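Side-chain contacts in transmembrane oligosaccharyl transferase (Archaeoglobus fulgidus, PDB 3WAJ), which belongs to the STT3/AglB family of membrane-embedded oligosaccharyl transferases, pairing an N-terminal part of the GT-C clan with further domains toward its C-terminus: residues 509-514 with 519-524; 538-543 with 562-567; 673-678 with 753-758. All coordinates share one frame; numbering follows the deposited sequence.

Contact 1 of 3, residues 509-514 with 519-524; sequences WMRENT and KYDEYY
Arg511 and Asp521 form a salt bridge between two successive helices of the AglB core domain, 501-513 and 517-524. It is a long one, Arg511 NH2 standing 3.5 Å from Asp521 OD1. The carboxylate oxygen lies at the edge of the guanidinium, near its plane, but the two flat groups are turned 85° apart, so this is not the side-by-side pairing with two short bonds. A water makes good the spacing: it accepts from Arg511 NE at 2.9 Å and donates to Asp521 OD1. Arginine suits this place because its long chain can span the gap; with CG anti to the backbone N (chi1 172°) and the chain extended as far as NE, its head arrives at the short aspartate. Asp521 OD2 has a second partner, the ND1 of His562, and this probably steadies the acid more than the long salt bridge does.

The end of the first helix is tied back by its own side chains. Thr514, the first residue to leave helical geometry, gives its OG1 proton to Met510 O at 2.7 Å, and Asn513 ND2 bonds to Trp509 O while standing above one face of the Trp509 ring, out toward its rim. Buried Met510 packs on Tyr607 and Val609 of strand 605-611 and on Ala561 of helix 554-561, whereas Tyr520 and Tyr523 lean on Met564 of strand 564-565.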
loop_
_atom_site.group_PDB
_atom_site.type_symbol
_atom_site.label_atom_id
_atom_site.label_comp_id
_atom_site.label_asym_id
_atom_site.label_seq_id
_atom_site.Cartn_x
_atom_site.Cartn_y
_atom_site.Cartn_z
ATOM N N TRP A 509 -3.023 -15.033 16.675
ATOM C CA TRP A 509 -3.241 -15.095 18.117
ATOM C C TRP A 509 -4.450 -14.247 18.510
ATOM O O TRP A 509 -5.327 -14.700 19.243
ATOM C CB TRP A 509 -2.004 -14.617 18.886
ATOM C CG TRP A 509 -2.195 -14.694 20.377
ATOM C CD1 TRP A 509 -1.926 -15.770 21.187
ATOM C CD2 TRP A 509 -2.724 -13.664 21.241
ATOM N NE1 TRP A 509 -2.251 -15.469 22.491
ATOM C CE2 TRP A 509 -2.743 -14.189 22.555
ATOM C CE3 TRP A 509 -3.191 -12.357 21.025
ATOM C CZ2 TRP A 509 -3.199 -13.447 23.660
ATOM C CZ3 TRP A 509 -3.639 -11.613 22.120
ATOM C CH2 TRP A 509 -3.639 -12.162 23.424
ATOM N N MET A 510 -4.479 -13.011 18.018
ATOM C CA MET A 510 -5.562 -12.084 18.309
ATOM C C MET A 510 -6.915 -12.669 17.930
ATOM O O MET A 510 -7.874 -12.587 18.707
ATOM C CB MET A 510 -5.344 -10.727 17.608
ATOM C CG MET A 510 -6.527 -9.780 17.774
ATOM S SD MET A 510 -6.225 -8.114 17.177
ATOM C CE MET A 510 -5.233 -7.400 18.485
ATOM N N ARG A 511 -6.976 -13.287 16.752
ATOM C CA ARG A 511 -8.227 -13.872 16.253
ATOM C C ARG A 511 -8.788 -14.899 17.227
ATOM O O ARG A 511 -10.005 -15.041 17.372
ATOM C CB ARG A 511 -8.008 -14.513 14.875
ATOM C CG ARG A 511 -9.204 -15.334 14.349
ATOM C CD ARG A 511 -8.978 -15.782 12.900
ATOM N NE ARG A 511 -10.101 -16.526 12.323
ATOM C CZ ARG A 511 -10.167 -16.946 11.059
ATOM N NH1 ARG A 511 -9.175 -16.693 10.226
ATOM N NH2 ARG A 511 -11.237 -17.599 10.635
ATOM N N GLU A 512 -7.882 -15.585 17.912
ATOM C CA GLU A 512 -8.242 -16.717 18.753
ATOM C C GLU A 512 -8.472 -16.327 20.211
ATOM O O GLU A 512 -9.216 -16.986 20.920
ATOM C CB GLU A 512 -7.165 -17.810 18.643
ATOM C CG GLU A 512 -7.438 -19.081 19.462
ATOM C CD GLU A 512 -8.629 -19.895 18.951
ATOM O OE1 GLU A 512 -9.044 -19.700 17.782
ATOM O OE2 GLU A 512 -9.146 -20.736 19.721
ATOM N N ASN A 513 -7.870 -15.230 20.648
ATOM C CA ASN A 513 -7.792 -14.954 22.084
ATOM C C ASN A 513 -8.469 -13.667 22.552
ATOM O O ASN A 513 -8.408 -13.331 23.725
ATOM C CB ASN A 513 -6.321 -15.000 22.557
ATOM C CG ASN A 513 -5.708 -16.391 22.401
ATOM O OD1 ASN A 513 -5.871 -17.249 23.271
ATOM N ND2 ASN A 513 -5.029 -16.627 21.280
ATOM N N THR A 514 -9.097 -12.942 21.632
ATOM C CA THR A 514 -9.901 -11.778 21.989
ATOM C C THR A 514 -11.367 -12.168 21.813
ATOM O O THR A 514 -11.657 -13.102 21.076
ATOM C CB THR A 514 -9.477 -10.537 21.179
ATOM O OG1 THR A 514 -9.659 -10.800 19.787
ATOM C CG2 THR A 514 -8.004 -10.221 21.459
ATOM N N LYS A 519 -18.734 -14.261 16.181
ATOM C CA LYS A 519 -19.492 -13.194 15.536
ATOM C C LYS A 519 -18.679 -12.510 14.443
ATOM O O LYS A 519 -19.165 -12.325 13.308
ATOM C CB LYS A 519 -20.029 -12.187 16.571
ATOM C CG LYS A 519 -21.009 -12.805 17.571
ATOM C CD LYS A 519 -21.731 -11.765 18.409
ATOM C CE LYS A 519 -22.532 -12.411 19.536
ATOM N NZ LYS A 519 -21.616 -13.048 20.519
ATOM N N TYR A 520 -17.438 -12.163 14.780
ATOM C CA TYR A 520 -16.521 -11.586 13.801
ATOM C C TYR A 520 -16.409 -12.493 12.575
ATOM O O TYR A 520 -16.469 -12.009 11.447
ATOM C CB TYR A 520 -15.151 -11.293 14.442
ATOM C CG TYR A 520 -15.212 -10.113 15.385
ATOM C CD1 TYR A 520 -15.428 -8.828 14.895
ATOM C CD2 TYR A 520 -15.079 -10.276 16.754
ATOM C CE1 TYR A 520 -15.499 -7.733 15.740
ATOM C CE2 TYR A 520 -15.152 -9.179 17.623
ATOM C CZ TYR A 520 -15.366 -7.918 17.102
ATOM O OH TYR A 520 -15.444 -6.828 17.939
ATOM N N ASP A 521 -16.285 -13.806 12.787
ATOM C CA ASP A 521 -16.210 -14.739 11.653
ATOM C C ASP A 521 -17.465 -14.772 10.786
ATOM O O ASP A 521 -17.355 -14.773 9.560
ATOM C CB ASP A 521 -15.787 -16.147 12.103
ATOM C CG ASP A 521 -14.306 -16.219 12.516
ATOM O OD1 ASP A 521 -13.863 -17.304 12.935
ATOM O OD2 ASP A 521 -13.585 -15.208 12.413
ATOM N N GLU A 522 -18.650 -14.777 11.396
ATOM C CA GLU A 522 -19.898 -14.697 10.604
ATOM C C GLU A 522 -19.977 -13.387 9.843
ATOM O O GLU A 522 -20.297 -13.360 8.655
ATOM C CB GLU A 522 -21.148 -14.725 11.489
ATOM C CG GLU A 522 -21.278 -15.856 12.454
ATOM C CD GLU A 522 -22.266 -15.522 13.548
ATOM O OE1 GLU A 522 -22.422 -14.316 13.839
ATOM O OE2 GLU A 522 -22.892 -16.449 14.100
ATOM N N TYR A 523 -19.728 -12.292 10.562
ATOM C CA TYR A 523 -19.964 -10.951 10.029
ATOM C C TYR A 523 -19.021 -10.684 8.860
ATOM O O TYR A 523 -19.412 -10.102 7.852
ATOM C CB TYR A 523 -19.811 -9.887 11.139
ATOM C CG TYR A 523 -20.360 -8.536 10.751
ATOM C CD1 TYR A 523 -19.599 -7.396 10.905
ATOM C CD2 TYR A 523 -21.637 -8.407 10.208
ATOM C CE1 TYR A 523 -20.096 -6.147 10.556
ATOM C CE2 TYR A 523 -22.140 -7.173 9.836
ATOM C CZ TYR A 523 -21.366 -6.043 10.021
ATOM O OH TYR A 523 -21.845 -4.801 9.659
ATOM N N TYR A 524 -17.784 -11.152 9.003
ATOM C CA TYR A 524 -16.770 -11.100 7.954
ATOM C C TYR A 524 -17.310 -11.573 6.603
ATOM O O TYR A 524 -16.900 -11.062 5.557
ATOM C CB TYR A 524 -15.600 -11.993 8.383
ATOM C CG TYR A 524 -14.318 -11.828 7.605
ATOM C CD1 TYR A 524 -13.972 -12.734 6.609
ATOM C CD2 TYR A 524 -13.447 -10.775 7.876
ATOM C CE1 TYR A 524 -12.802 -12.605 5.901
ATOM C CE2 TYR A 524 -12.265 -10.627 7.161
ATOM C CZ TYR A 524 -11.947 -11.552 6.177
ATOM O OH TYR A 524 -10.779 -11.442 5.456
HETATM O O HOH W 1 -11.825 -17.704 14.395
#

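Contact 2 of 3, residues 538-543 with 562-567; sequences FSYPFE and HRMPIA
Met564 brings its sulfur and methyl to the ring of Tyr540. SD and CE both lie 3.8 Å from Tyr540 CE2, and CE also comes within 4.0 Å of Tyr540 CD2. The sulfur is 4.6 Å from the ring centroid and 43° off its normal, an oblique Met-aromatic contact. The two side chains slide past each other in opposite directions, and the Met564 chain, extended beyond CG, carries its methyl on toward Phe542, whose CZ is 4.4 Å from CE. An unbranched, polarisable methionine suits this place, for one slender chain can reach two aromatic rings.

Next come the groups that hold the tyrosine. On the side of the ring away from Met564, Phe538 CD2 stands 3.8 Å above the plane over its centre, while Tyr540 CG lies in the plane of the Phe538 ring; Tyr540 is thus held between a phenylalanine and the methionine. A tyrosine suits the place because its hydroxyl bonds to Pro70 O beyond the ring. Arg563, the buried residue before Met564, has a bond from each guanidinium nitrogen: NH1 to His562 O at 2.8 Å, from above the carbonyl plane, NE to Tyr545 OH and NH2 to Thr514 O.

The backbone of Met564 pairs with Val547 of strand 546-548, placing the methionine on the outermost strand of a mixed sheet. The loop 538-543 runs past that strand and rests on helix 517-524, where Phe538 and Pro541 touch Tyr523 and Phe542 meets Tyr520 edge-to-face.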
loop_
_atom_site.group_PDB
_atom_site.type_symbol
_atom_site.label_atom_id
_atom_site.label_comp_id
_atom_site.label_asym_id
_atom_site.label_seq_id
_atom_site.Cartn_x
_atom_site.Cartn_y
_atom_site.Cartn_z
ATOM N N PHE A 538 -20.893 3.629 11.920
ATOM C CA PHE A 538 -21.764 2.651 11.280
ATOM C C PHE A 538 -22.575 1.970 12.353
ATOM O O PHE A 538 -22.150 1.875 13.497
ATOM C CB PHE A 538 -20.912 1.613 10.533
ATOM C CG PHE A 538 -21.705 0.571 9.772
ATOM C CD1 PHE A 538 -22.150 0.811 8.481
ATOM C CD2 PHE A 538 -21.956 -0.675 10.330
ATOM C CE1 PHE A 538 -22.868 -0.170 7.766
ATOM C CE2 PHE A 538 -22.671 -1.664 9.628
ATOM C CZ PHE A 538 -23.120 -1.414 8.344
ATOM N N SER A 539 -23.739 1.471 11.979
ATOM C CA SER A 539 -24.620 0.828 12.935
ATOM C C SER A 539 -24.412 -0.688 12.872
ATOM O O SER A 539 -25.068 -1.379 12.085
ATOM C CB SER A 539 -26.074 1.205 12.619
ATOM O OG SER A 539 -26.932 0.671 13.593
ATOM N N TYR A 540 -23.492 -1.200 13.688
ATOM C CA TYR A 540 -23.150 -2.625 13.671
ATOM C C TYR A 540 -24.273 -3.490 14.234
ATOM O O TYR A 540 -24.964 -3.059 15.146
ATOM C CB TYR A 540 -21.846 -2.865 14.440
ATOM C CG TYR A 540 -20.670 -2.209 13.766
ATOM C CD1 TYR A 540 -20.315 -0.907 14.063
ATOM C CD2 TYR A 540 -19.918 -2.894 12.818
ATOM C CE1 TYR A 540 -19.224 -0.288 13.432
ATOM C CE2 TYR A 540 -18.830 -2.299 12.186
ATOM C CZ TYR A 540 -18.489 -0.990 12.493
ATOM O OH TYR A 540 -17.411 -0.391 11.852
ATOM N N PRO A 541 -24.447 -4.713 13.684
ATOM C CA PRO A 541 -25.524 -5.654 14.040
ATOM C C PRO A 541 -25.223 -6.356 15.344
ATOM O O PRO A 541 -25.982 -7.215 15.799
ATOM C CB PRO A 541 -25.483 -6.697 12.908
ATOM C CG PRO A 541 -24.552 -6.139 11.871
ATOM C CD PRO A 541 -23.615 -5.233 12.581
ATOM N N PHE A 542 -24.087 -6.011 15.928
ATOM C CA PHE A 542 -23.733 -6.533 17.231
ATOM C C PHE A 542 -22.743 -5.628 17.957
ATOM O O PHE A 542 -22.129 -4.713 17.395
ATOM C CB PHE A 542 -23.182 -7.968 17.134
ATOM C CG PHE A 542 -21.787 -8.067 16.504
ATOM C CD1 PHE A 542 -21.581 -7.771 15.153
ATOM C CD2 PHE A 542 -20.694 -8.487 17.260
ATOM C CE1 PHE A 542 -20.301 -7.881 14.567
ATOM C CE2 PHE A 542 -19.423 -8.597 16.689
ATOM C CZ PHE A 542 -19.226 -8.298 15.339
ATOM N N GLU A 543 -22.627 -5.929 19.231
ATOM C CA GLU A 543 -21.701 -5.336 20.166
ATOM C C GLU A 543 -20.222 -5.474 19.675
ATOM O O GLU A 543 -19.620 -6.537 19.779
ATOM C CB GLU A 543 -21.972 -6.055 21.510
ATOM C CG GLU A 543 -22.482 -7.585 21.378
ATOM C CD GLU A 543 -24.005 -7.823 21.006
ATOM O OE1 GLU A 543 -24.407 -8.980 20.696
ATOM O OE2 GLU A 543 -24.815 -6.876 21.031
ATOM N N HIS A 562 -9.180 -11.096 11.772
ATOM C CA HIS A 562 -10.635 -10.905 11.672
ATOM C C HIS A 562 -11.128 -9.970 12.789
ATOM O O HIS A 562 -12.130 -10.253 13.445
ATOM C CB HIS A 562 -11.396 -12.246 11.748
ATOM C CG HIS A 562 -11.326 -13.072 10.500
ATOM N ND1 HIS A 562 -11.915 -14.314 10.395
ATOM C CD2 HIS A 562 -10.729 -12.843 9.303
ATOM C CE1 HIS A 562 -11.694 -14.809 9.190
ATOM N NE2 HIS A 562 -10.978 -13.932 8.508
ATOM N N ARG A 563 -10.399 -8.878 13.019
ATOM C CA ARG A 563 -10.853 -7.816 13.918
ATOM C C ARG A 563 -10.961 -6.515 13.141
ATOM O O ARG A 563 -10.594 -6.463 11.975
ATOM C CB ARG A 563 -9.939 -7.681 15.145
ATOM C CG ARG A 563 -10.003 -8.901 16.065
ATOM C CD ARG A 563 -11.447 -9.236 16.526
ATOM N NE ARG A 563 -11.479 -10.412 17.410
ATOM C CZ ARG A 563 -11.615 -11.673 16.995
ATOM N NH1 ARG A 563 -11.764 -11.929 15.700
ATOM N NH2 ARG A 563 -11.614 -12.674 17.872
ATOM N N MET A 564 -11.464 -5.460 13.768
ATOM C CA MET A 564 -11.768 -4.258 13.000
ATOM C C MET A 564 -10.803 -3.114 13.292
ATOM O O MET A 564 -10.831 -2.538 14.374
ATOM C CB MET A 564 -13.212 -3.825 13.257
ATOM C CG MET A 564 -14.233 -4.936 13.038
ATOM S SD MET A 564 -15.888 -4.358 13.478
ATOM C CE MET A 564 -16.937 -5.601 12.692
ATOM N N PRO A 565 -9.952 -2.776 12.307
ATOM C CA PRO A 565 -8.955 -1.714 12.500
ATOM C C PRO A 565 -9.545 -0.324 12.353
ATOM O O PRO A 565 -10.428 -0.068 11.513
ATOM C CB PRO A 565 -7.947 -1.975 11.367
ATOM C CG PRO A 565 -8.800 -2.550 10.261
ATOM C CD PRO A 565 -9.803 -3.440 10.994
ATOM N N ILE A 566 -9.047 0.574 13.188
ATOM C CA ILE A 566 -9.402 1.989 13.136
ATOM C C ILE A 566 -8.850 2.636 11.843
ATOM O O ILE A 566 -9.481 3.514 11.235
ATOM C CB ILE A 566 -8.833 2.690 14.397
ATOM C CG1 ILE A 566 -9.907 2.785 15.479
ATOM C CG2 ILE A 566 -8.182 4.057 14.073
ATOM C CD1 ILE A 566 -10.180 1.456 16.206
ATOM N N ALA A 567 -7.668 2.186 11.421
ATOM C CA ALA A 567 -7.001 2.791 10.274
ATOM C C ALA A 567 -6.598 1.770 9.188
ATOM O O ALA A 567 -6.363 0.596 9.489
ATOM C CB ALA A 567 -5.803 3.629 10.727
#

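Contact 3 of 3, residues 673-678 with 753-758; sequences LYYSTM and QLYEKK
Tyr675, in a turn of helical backbone angles, and Tyr755, near the end of helix 740-755, make the closest backbone approach, their CA atoms 8.6 Å apart. The ring of Tyr675 sends CE2 to the edge of the Tyr755 ring, 3.7 Å from its CD2. The planes are inclined at 50° with centroids 5.8 Å apart, an oblique pairing, and the two side chains cross at about a right angle. In both tyrosines CG is anti to the carbonyl carbon (chi1 -62° in Tyr675), which sends the rings into the space between the backbones.

Each ring is backed by its preceding neighbour: Tyr674 CD1 lies over the centre of the Tyr675 ring, and Leu754 CB over that of Tyr755. Tyrosine suits position 675, where a flat ring can pack while its hydroxyl bonds to Tyr747 O.

Beyond the rings, Tyr674 O accepts from both Thr677 N and Thr677 OG1, the latter at 2.8 Å and in the carbonyl plane. The same OG1 accepts from Ala680 N, so Thr677 is a classic threonine N-cap, opening helix 678-684 beside a tyrosine cluster that includes Tyr747 and Tyr751.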
loop_
_atom_site.group_PDB
_atom_site.type_symbol
_atom_site.label_atom_id
_atom_site.label_comp_id
_atom_site.label_asym_id
_atom_site.label_seq_id
_atom_site.Cartn_x
_atom_site.Cartn_y
_atom_site.Cartn_z
ATOM N N LEU A 673 10.136 15.026 24.591
ATOM C CA LEU A 673 8.727 14.935 24.207
ATOM C C LEU A 673 8.309 13.523 23.794
ATOM O O LEU A 673 7.296 13.003 24.261
ATOM C CB LEU A 673 8.432 15.898 23.074
ATOM C CG LEU A 673 7.245 16.802 23.363
ATOM C CD1 LEU A 673 7.535 17.667 24.586
ATOM C CD2 LEU A 673 6.984 17.655 22.150
ATOM N N TYR A 674 9.096 12.914 22.916
ATOM C CA TYR A 674 8.852 11.550 22.468
ATOM C C TYR A 674 8.496 10.602 23.631
ATOM O O TYR A 674 7.482 9.888 23.580
ATOM C CB TYR A 674 10.074 11.057 21.674
ATOM C CG TYR A 674 10.045 9.589 21.299
ATOM C CD1 TYR A 674 10.567 8.618 22.160
ATOM C CD2 TYR A 674 9.497 9.171 20.086
ATOM C CE1 TYR A 674 10.545 7.274 21.828
ATOM C CE2 TYR A 674 9.467 7.821 19.743
ATOM C CZ TYR A 674 10.002 6.883 20.617
ATOM O OH TYR A 674 9.984 5.547 20.295
ATOM N N TYR A 675 9.299 10.638 24.697
ATOM C CA TYR A 675 9.100 9.721 25.813
ATOM C C TYR A 675 7.778 9.883 26.560
ATOM O O TYR A 675 7.409 9.038 27.381
ATOM C CB TYR A 675 10.312 9.748 26.744
ATOM C CG TYR A 675 11.550 9.296 26.009
ATOM C CD1 TYR A 675 11.859 7.945 25.904
ATOM C CD2 TYR A 675 12.381 10.215 25.367
ATOM C CE1 TYR A 675 12.981 7.529 25.218
ATOM C CE2 TYR A 675 13.499 9.805 24.677
ATOM C CZ TYR A 675 13.796 8.463 24.606
ATOM O OH TYR A 675 14.922 8.045 23.919
ATOM N N SER A 676 7.052 10.948 26.239
ATOM C CA SER A 676 5.717 11.164 26.796
ATOM C C SER A 676 4.588 10.687 25.883
ATOM O O SER A 676 3.435 10.636 26.288
ATOM C CB SER A 676 5.510 12.639 27.108
ATOM O OG SER A 676 6.262 12.974 28.239
ATOM N N THR A 677 4.913 10.350 24.647
ATOM C CA THR A 677 3.876 9.925 23.719
ATOM C C THR A 677 3.381 8.541 24.092
ATOM O O THR A 677 4.114 7.766 24.738
ATOM C CB THR A 677 4.384 9.923 22.276
ATOM O OG1 THR A 677 5.358 8.880 22.125
ATOM C CG2 THR A 677 4.989 11.284 21.945
ATOM N N MET A 678 2.150 8.236 23.681
ATOM C CA MET A 678 1.590 6.903 23.867
ATOM C C MET A 678 2.438 5.840 23.183
ATOM O O MET A 678 2.598 4.737 23.707
ATOM C CB MET A 678 0.160 6.832 23.331
ATOM C CG MET A 678 -0.856 7.436 24.245
ATOM S SD MET A 678 -1.049 6.501 25.783
ATOM C CE MET A 678 -1.622 4.941 25.105
ATOM N N GLN A 753 19.890 8.298 30.280
ATOM C CA GLN A 753 21.018 9.218 30.406
ATOM C C GLN A 753 20.628 10.691 30.340
ATOM O O GLN A 753 21.190 11.502 31.065
ATOM C CB GLN A 753 22.067 8.906 29.340
ATOM C CG GLN A 753 22.695 7.526 29.501
ATOM C CD GLN A 753 23.407 7.370 30.838
ATOM O OE1 GLN A 753 24.117 8.275 31.291
ATOM N NE2 GLN A 753 23.210 6.223 31.480
ATOM N N LEU A 754 19.658 11.028 29.492
ATOM C CA LEU A 754 19.297 12.428 29.266
ATOM C C LEU A 754 18.044 12.903 30.007
ATOM O O LEU A 754 17.964 14.060 30.405
ATOM C CB LEU A 754 19.126 12.698 27.768
ATOM C CG LEU A 754 20.215 12.144 26.855
ATOM C CD1 LEU A 754 19.796 12.317 25.395
ATOM C CD2 LEU A 754 21.564 12.822 27.129
ATOM N N TYR A 755 17.065 12.019 30.181
ATOM C CA TYR A 755 15.711 12.458 30.506
ATOM C C TYR A 755 15.110 11.819 31.751
ATOM O O TYR A 755 14.259 12.422 32.400
ATOM C CB TYR A 755 14.777 12.243 29.294
ATOM C CG TYR A 755 15.289 12.912 28.039
ATOM C CD1 TYR A 755 15.778 14.203 28.088
ATOM C CD2 TYR A 755 15.303 12.253 26.817
ATOM C CE1 TYR A 755 16.266 14.829 26.964
ATOM C CE2 TYR A 755 15.790 12.881 25.675
ATOM C CZ TYR A 755 16.270 14.178 25.773
ATOM O OH TYR A 755 16.763 14.847 24.686
ATOM N N GLU A 756 15.514 10.595 32.065
ATOM C CA GLU A 756 15.024 9.942 33.279
ATOM C C GLU A 756 15.257 10.822 34.513
ATOM O O GLU A 756 16.399 11.074 34.909
ATOM C CB GLU A 756 15.685 8.578 33.477
ATOM C CG GLU A 756 15.070 7.771 34.614
ATOM C CD GLU A 756 15.443 6.298 34.554
ATOM O OE1 GLU A 756 16.191 5.896 33.633
ATOM O OE2 GLU A 756 14.975 5.536 35.421
ATOM N N LYS A 757 14.167 11.307 35.096
ATOM C CA LYS A 757 14.242 12.176 36.264
ATOM C C LYS A 757 14.514 11.337 37.503
ATOM O O LYS A 757 14.508 10.106 37.431
ATOM C CB LYS A 757 12.934 12.941 36.442
ATOM C CG LYS A 757 12.495 13.722 35.223
ATOM C CD LYS A 757 13.514 14.786 34.870
ATOM C CE LYS A 757 12.893 15.860 33.994
ATOM N NZ LYS A 757 11.598 16.308 34.575
ATOM N N LYS A 758 14.751 12.008 38.629
ATOM C CA LYS A 758 15.033 11.350 39.908
ATOM C C LYS A 758 14.102 10.166 40.192
ATOM O O LYS A 758 14.567 9.059 40.472
ATOM C CB LYS A 758 14.951 12.359 41.061
ATOM C CG LYS A 758 15.844 13.590 40.913
ATOM C CD LYS A 758 17.322 13.253 41.050
ATOM C CE LYS A 758 18.165 14.517 41.095
ATOM N NZ LYS A 758 17.806 15.451 39.992
#

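Contacts 1 and 2 are neighbours in the AglB core domain, their centres 11 Å apart. They touch directly: Asp521 OD2 of contact 1 meets His562 ND1 of contact 2 at 2.8 Å, probably a hydrogen bond, and Thr514 O lies 3.2 Å from Arg563 NH2. His562 and Arg563, which lead into strand 564-565, are thereby tied to helix 517-524 and to the residue that follows helix 501-513. Contact 3 stands apart, its centre about 37 Å from that of contact 1 and about 35 Å from that of contact 2, and nearest atoms about 14 and 13 Å away. The zinc ion is held by Asp47, Asp161 and His163, none of which belongs to these contacts.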